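PDB 3LJS: fructokinase from Xylella fastidiosa Temecula1, which probably phosphorylates fructose at the expense of ATP, as a carbohydrate kinase of the PfkB family. Local coordinates for residues B[268-271]-B[272-276]; B[280-283]-B[284-287]. One frame throughout, in Å; residues are numbered along the deposited sequence.

Overall arrangement
Interactions 1 and 2 follow each other in the chain: 268-276 is the C-terminal half of helix 262-275 with the residue that leaves it, and 280-287 contains the short helix 281-286. Their centres lie about 12 Å apart, and aromatic rings join them. Phe-285 of interaction 2 meets both Phe-272 and Phe-276 of interaction 1 edge-to-face, with Phe-272 CE1 3.8 Å from Phe-285 CZ, while Phe-276 CB lies 3.7 Å from Ala-281 CB. Interaction 1 is nearer the nucleotide site: the side chain of Met-268 is about 6 Å from that of the ATP-binding Lys-195. Interaction 2 lies away from that site.

Interaction 1 (B[268-271]-B[272-276]); sequences MLYT and FAQQF
Successive backbone bonds run from Phe-272 N to Met-268 O (3.0 Å), from Ala-273 N to Leu-269 O, from Gln-274 N to Tyr-270 O and from Gln-275 N to Thr-271 O (2.9 Å). The bond to Tyr-270 O is the most bent, with an N-H...O angle of 144°. That oxygen also accepts from a water at 3.0 Å, which in turn accepts from Gln-274 NE2, so the amide is tied back to the turn below it. Gln-274 folds at chi2 (-66°) and lays its CG over one face of the Tyr-270 ring, 3.8 Å from the centroid, a CH-pi contact; ring and amide planes are only 20° apart. Thr-271 and Gln-275 run side by side, the methyl CG2 against the amide oxygen OE1, while Thr-271 OG1 bonds back to Gly-267 O. On the buried side, Met-268, a selenomethionine, runs straight as far as SE, CG anti to the backbone N, before bending at its last torsion; it sets the CG methylene over the Phe-272 ring, 3.9 Å from the centroid. SE follows at an oblique angle, 4.8 Å from the same centroid, a Met-aromatic contact. Leu-269 CD2 approaches the ring obliquely at Phe-272 CD2 (3.9 Å), and Leu-269 and Phe-272 both also rest on Ile-132 of strand 130-136. Phe-276 is the first residue to leave helical geometry, and its carbonyl accepts from Lys-5 NZ. The arrangement is the i to i+4 hydrogen-bonding of the last turns of an alpha-helix, packed on the central sheet of the ribokinase-like fold.

Interaction 2 (B[280-283]-B[284-287]); sequences AALI and DFCH
Phe-285 N and Cys-286 N reach back one turn to Ala-281 O (3.1 Å) and Leu-282 O (2.8 Å), both donors standing about 20° out of the carbonyl planes. These are the i to i+4 bonds of a short alpha-helix, 281-286, which joins helix 262-275 to helix 289-305 in the ribokinase-like fold. Ala-281 N gives a weak bond to Asp-278 OD1. At the far end the pattern tightens: His-287 N gives Ile-283 O just a weak bond, bent to 122°, and bonds also to Asp-284 O at 3.0 Å, a change of spacing that marks the helix running out. The buried side is carried by Leu-282, Phe-285 and Cys-286. Leu-282 turns its CG anti to the backbone N (chi1 176°), which carries CD1 along the helix to Cys-286 SG, 3.9 Å away. The same methyl meets Phe-285 CD2 obliquely, at 4.1 Å. Phe-285, also with CG anti to its N, sends its ring inward from the helix, where it touches Ser-291, Ile-292 and Thr-295 of helix 289-305 and turns to the aromatic cluster that joins the two interactions. Leu-282 also packs on Phe-276, the residue just past the end of helix 262-275. The more exposed side carries Asp-284, His-287 and the partly exposed Ile-283. Ile-283 and His-287 lie alongside each other and point the same way, the branch methyl Ile-283 CG2 reaching His-287 CE1 at 3.6 Å. On that same side of the ring, Ile-283 O sits over the centre of the His-287 imidazole, 3.3 Å above its plane.

Interaction 1 (B[268-271]-B[272-276])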
HETATM    1  N   MSE B 268       1.027  29.040 -13.591  1.00 16.81           N
HETATM    2  CA  MSE B 268       0.881  30.331 -12.931  1.00 18.22           C
HETATM    3  C   MSE B 268       2.119  30.725 -12.121  1.00 17.46           C
HETATM    4  O   MSE B 268       2.646  31.828 -12.282  1.00 17.21           O
HETATM    5  CB  MSE B 268      -0.347  30.311 -12.011  1.00 21.38           C
HETATM    6  CG  MSE B 268      -0.527  31.576 -11.183  1.00 25.53           C
HETATM    7 SE   MSE B 268      -2.103  31.479 -10.039  1.00 38.19          SE
HETATM    8  CE  MSE B 268      -1.436  30.214  -8.731  1.00 27.77           C
ATOM      9  N   LEU B 269       2.575  29.835 -11.243  1.00 14.13           N
ATOM     10  CA  LEU B 269       3.743  30.135 -10.422  1.00 16.98           C
ATOM     11  C   LEU B 269       4.987  30.326 -11.290  1.00 17.36           C
ATOM     12  O   LEU B 269       5.823  31.182 -11.005  1.00 18.18           O
ATOM     13  CB  LEU B 269       3.965  29.030  -9.386  1.00 16.80           C
ATOM     14  CG  LEU B 269       2.776  28.792  -8.433  1.00 17.51           C
ATOM     15  CD1 LEU B 269       3.155  27.742  -7.386  1.00 17.18           C
ATOM     16  CD2 LEU B 269       2.391  30.099  -7.743  1.00 17.35           C
ATOM     17  N   TYR B 270       5.101  29.532 -12.353  1.00 17.94           N
ATOM     18  CA  TYR B 270       6.233  29.658 -13.265  1.00 18.89           C
ATOM     19  C   TYR B 270       6.292  31.089 -13.807  1.00 18.65           C
ATOM     20  O   TYR B 270       7.356  31.712 -13.825  1.00 18.06           O
ATOM     21  CB  TYR B 270       6.095  28.691 -14.448  1.00 17.48           C
ATOM     22  CG  TYR B 270       7.001  29.045 -15.615  1.00 18.05           C
ATOM     23  CD1 TYR B 270       8.356  28.698 -15.613  1.00 18.07           C
ATOM     24  CD2 TYR B 270       6.516  29.789 -16.688  1.00 18.04           C
ATOM     25  CE1 TYR B 270       9.206  29.096 -16.658  1.00 17.24           C
ATOM     26  CE2 TYR B 270       7.350  30.192 -17.729  1.00 18.67           C
ATOM     27  CZ  TYR B 270       8.690  29.847 -17.710  1.00 19.18           C
ATOM     28  OH  TYR B 270       9.505  30.279 -18.738  1.00 19.90           O
ATOM     29  N   THR B 271       5.146  31.601 -14.251  1.00 17.62           N
ATOM     30  CA  THR B 271       5.092  32.949 -14.805  1.00 19.90           C
ATOM     31  C   THR B 271       5.410  34.007 -13.759  1.00 19.97           C
ATOM     32  O   THR B 271       6.118  34.976 -14.053  1.00 22.07           O
ATOM     33  CB  THR B 271       3.717  33.243 -15.442  1.00 21.69           C
ATOM     34  OG1 THR B 271       3.422  32.237 -16.422  1.00 20.99           O
ATOM     35  CG2 THR B 271       3.741  34.587 -16.140  1.00 23.31           C
ATOM     36  N   PHE B 272       4.896  33.823 -12.542  1.00 19.41           N
ATOM     37  CA  PHE B 272       5.154  34.756 -11.445  1.00 20.09           C
ATOM     38  C   PHE B 272       6.663  34.896 -11.235  1.00 21.39           C
ATOM     39  O   PHE B 272       7.193  36.003 -11.145  1.00 21.89           O
ATOM     40  CB  PHE B 272       4.560  34.249 -10.120  1.00 20.28           C
ATOM     41  CG  PHE B 272       3.065  34.389  -9.997  1.00 20.83           C
ATOM     42  CD1 PHE B 272       2.315  35.064 -10.953  1.00 22.34           C
ATOM     43  CD2 PHE B 272       2.409  33.843  -8.899  1.00 21.67           C
ATOM     44  CE1 PHE B 272       0.928  35.192 -10.811  1.00 24.23           C
ATOM     45  CE2 PHE B 272       1.029  33.966  -8.749  1.00 22.89           C
ATOM     46  CZ  PHE B 272       0.287  34.640  -9.705  1.00 23.56           C
ATOM     47  N   ALA B 273       7.342  33.757 -11.143  1.00 21.09           N
ATOM     48  CA  ALA B 273       8.779  33.736 -10.909  1.00 22.30           C
ATOM     49  C   ALA B 273       9.563  34.379 -12.044  1.00 23.36           C
ATOM     50  O   ALA B 273      10.613  34.976 -11.810  1.00 24.39           O
ATOM     51  CB  ALA B 273       9.249  32.302 -10.686  1.00 20.63           C
ATOM     52  N   GLN B 274       9.066  34.253 -13.272  1.00 22.87           N
ATOM     53  CA  GLN B 274       9.735  34.849 -14.423  1.00 23.80           C
ATOM     54  C   GLN B 274       9.558  36.372 -14.456  1.00 24.77           C
ATOM     55  O   GLN B 274      10.499  37.112 -14.736  1.00 25.51           O
ATOM     56  CB  GLN B 274       9.180  34.269 -15.734  1.00 23.34           C
ATOM     57  CG  GLN B 274       9.518  32.804 -16.009  1.00 24.05           C
ATOM     58  CD  GLN B 274      11.008  32.564 -16.237  1.00 27.67           C
ATOM     59  OE1 GLN B 274      11.654  33.278 -17.004  1.00 27.25           O
ATOM     60  NE2 GLN B 274      11.552  31.546 -15.578  1.00 26.47           N
ATOM     61  N   GLN B 275       8.349  36.831 -14.151  1.00 24.61           N
ATOM     62  CA  GLN B 275       8.028  38.254 -14.206  1.00 26.15           C
ATOM     63  C   GLN B 275       8.264  39.118 -12.967  1.00 26.14           C
ATOM     64  O   GLN B 275       8.509  40.317 -13.097  1.00 26.57           O
ATOM     65  CB  GLN B 275       6.572  38.417 -14.658  1.00 25.62           C
ATOM     66  CG  GLN B 275       6.261  37.699 -15.963  1.00 27.90           C
ATOM     67  CD  GLN B 275       4.835  37.913 -16.420  1.00 32.87           C
ATOM     68  OE1 GLN B 275       3.892  37.762 -15.640  1.00 34.89           O
ATOM     69  NE2 GLN B 275       4.668  38.263 -17.692  1.00 33.61           N
ATOM     70  N   PHE B 276       8.188  38.535 -11.775  1.00 24.80           N
ATOM     71  CA  PHE B 276       8.379  39.320 -10.553  1.00 25.33           C
ATOM     72  C   PHE B 276       9.842  39.461 -10.132  1.00 26.40           C
ATOM     73  O   PHE B 276      10.583  38.480 -10.112  1.00 24.68           O
ATOM     74  CB  PHE B 276       7.605  38.697  -9.384  1.00 22.61           C
ATOM     75  CG  PHE B 276       6.121  38.574  -9.612  1.00 21.69           C
ATOM     76  CD1 PHE B 276       5.478  39.306 -10.606  1.00 22.19           C
ATOM     77  CD2 PHE B 276       5.354  37.743  -8.795  1.00 22.35           C
ATOM     78  CE1 PHE B 276       4.097  39.215 -10.778  1.00 22.61           C
ATOM     79  CE2 PHE B 276       3.974  37.645  -8.958  1.00 21.04           C
ATOM     80  CZ  PHE B 276       3.343  38.382  -9.950  1.00 21.36           C
TER
HETATM   81  O   HOH W   1       9.995  30.413 -13.300  1.00 23.99           O

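Interaction 2 (B[280-283]-B[284-287])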
ATOM      1  N   ALA B 280       7.242  41.619  -3.406  1.00 24.52           N
ATOM      2  CA  ALA B 280       6.440  42.835  -3.420  1.00 24.91           C
ATOM      3  C   ALA B 280       5.761  43.061  -4.768  1.00 23.53           C
ATOM      4  O   ALA B 280       4.722  43.713  -4.840  1.00 24.53           O
ATOM      5  CB  ALA B 280       7.308  44.046  -3.055  1.00 27.28           C
ATOM      6  N   ALA B 281       6.342  42.518  -5.832  1.00 22.95           N
ATOM      7  CA  ALA B 281       5.772  42.674  -7.169  1.00 22.16           C
ATOM      8  C   ALA B 281       4.363  42.087  -7.294  1.00 21.48           C
ATOM      9  O   ALA B 281       3.618  42.453  -8.205  1.00 19.42           O
ATOM     10  CB  ALA B 281       6.694  42.037  -8.211  1.00 21.26           C
ATOM     11  N   LEU B 282       3.991  41.176  -6.395  1.00 20.56           N
ATOM     12  CA  LEU B 282       2.651  40.579  -6.461  1.00 20.22           C
ATOM     13  C   LEU B 282       1.567  41.642  -6.251  1.00 21.45           C
ATOM     14  O   LEU B 282       0.486  41.578  -6.854  1.00 19.96           O
ATOM     15  CB  LEU B 282       2.492  39.473  -5.404  1.00 17.46           C
ATOM     16  CG  LEU B 282       1.099  38.843  -5.301  1.00 18.20           C
ATOM     17  CD1 LEU B 282       0.786  38.083  -6.579  1.00 15.08           C
ATOM     18  CD2 LEU B 282       1.037  37.905  -4.107  1.00 17.86           C
ATOM     19  N   ILE B 283       1.864  42.625  -5.405  1.00 22.45           N
ATOM     20  CA  ILE B 283       0.910  43.690  -5.115  1.00 24.76           C
ATOM     21  C   ILE B 283       0.571  44.499  -6.366  1.00 24.35           C
ATOM     22  O   ILE B 283      -0.604  44.740  -6.659  1.00 23.96           O
ATOM     23  CB  ILE B 283       1.451  44.631  -4.014  1.00 27.37           C
ATOM     24  CG1 ILE B 283       1.764  43.822  -2.753  1.00 30.07           C
ATOM     25  CG2 ILE B 283       0.424  45.701  -3.685  1.00 28.00           C
ATOM     26  CD1 ILE B 283       0.565  43.053  -2.202  1.00 31.38           C
ATOM     27  N   ASP B 284       1.593  44.911  -7.107  1.00 23.89           N
ATOM     28  CA  ASP B 284       1.377  45.674  -8.328  1.00 25.20           C
ATOM     29  C   ASP B 284       0.610  44.819  -9.323  1.00 23.75           C
ATOM     30  O   ASP B 284      -0.290  45.295 -10.009  1.00 24.01           O
ATOM     31  CB  ASP B 284       2.714  46.098  -8.932  1.00 30.42           C
ATOM     32  CG  ASP B 284       3.542  46.921  -7.968  1.00 36.55           C
ATOM     33  OD1 ASP B 284       3.018  47.938  -7.463  1.00 37.12           O
ATOM     34  OD2 ASP B 284       4.708  46.548  -7.710  1.00 40.74           O
ATOM     35  N   PHE B 285       0.981  43.548  -9.402  1.00 21.08           N
ATOM     36  CA  PHE B 285       0.322  42.613 -10.297  1.00 19.86           C
ATOM     37  C   PHE B 285      -1.174  42.552  -9.973  1.00 20.06           C
ATOM     38  O   PHE B 285      -2.016  42.618 -10.865  1.00 18.91           O
ATOM     39  CB  PHE B 285       0.950  41.228 -10.126  1.00 18.43           C
ATOM     40  CG  PHE B 285       0.243  40.139 -10.874  1.00 17.26           C
ATOM     41  CD1 PHE B 285       0.482  39.937 -12.231  1.00 18.20           C
ATOM     42  CD2 PHE B 285      -0.645  39.293 -10.214  1.00 16.53           C
ATOM     43  CE1 PHE B 285      -0.151  38.902 -12.922  1.00 18.70           C
ATOM     44  CE2 PHE B 285      -1.286  38.254 -10.892  1.00 17.04           C
ATOM     45  CZ  PHE B 285      -1.037  38.059 -12.251  1.00 16.94           C
ATOM     46  N   CYS B 286      -1.496  42.425  -8.690  1.00 19.48           N
ATOM     47  CA  CYS B 286      -2.885  42.338  -8.269  1.00 20.16           C
ATOM     48  C   CYS B 286      -3.681  43.607  -8.524  1.00 23.03           C
ATOM     49  O   CYS B 286      -4.912  43.586  -8.489  1.00 21.94           O
ATOM     50  CB  CYS B 286      -2.959  41.956  -6.794  1.00 20.42           C
ATOM     51  SG  CYS B 286      -2.417  40.264  -6.507  1.00 22.13           S
ATOM     52  N   HIS B 287      -2.982  44.709  -8.785  1.00 22.48           N
ATOM     53  CA  HIS B 287      -3.646  45.977  -9.062  1.00 26.00           C
ATOM     54  C   HIS B 287      -3.778  46.195 -10.568  1.00 26.07           C
ATOM     55  O   HIS B 287      -4.304  47.218 -11.002  1.00 25.18           O
ATOM     56  CB  HIS B 287      -2.858  47.145  -8.457  1.00 28.47           C
ATOM     57  CG  HIS B 287      -2.853  47.159  -6.959  1.00 32.63           C
ATOM     58  ND1 HIS B 287      -1.996  47.954  -6.228  1.00 35.47           N
ATOM     59  CD2 HIS B 287      -3.602  46.485  -6.057  1.00 35.82           C
ATOM     60  CE1 HIS B 287      -2.218  47.765  -4.939  1.00 35.84           C
ATOM     61  NE2 HIS B 287      -3.187  46.881  -4.806  1.00 36.96           N
TER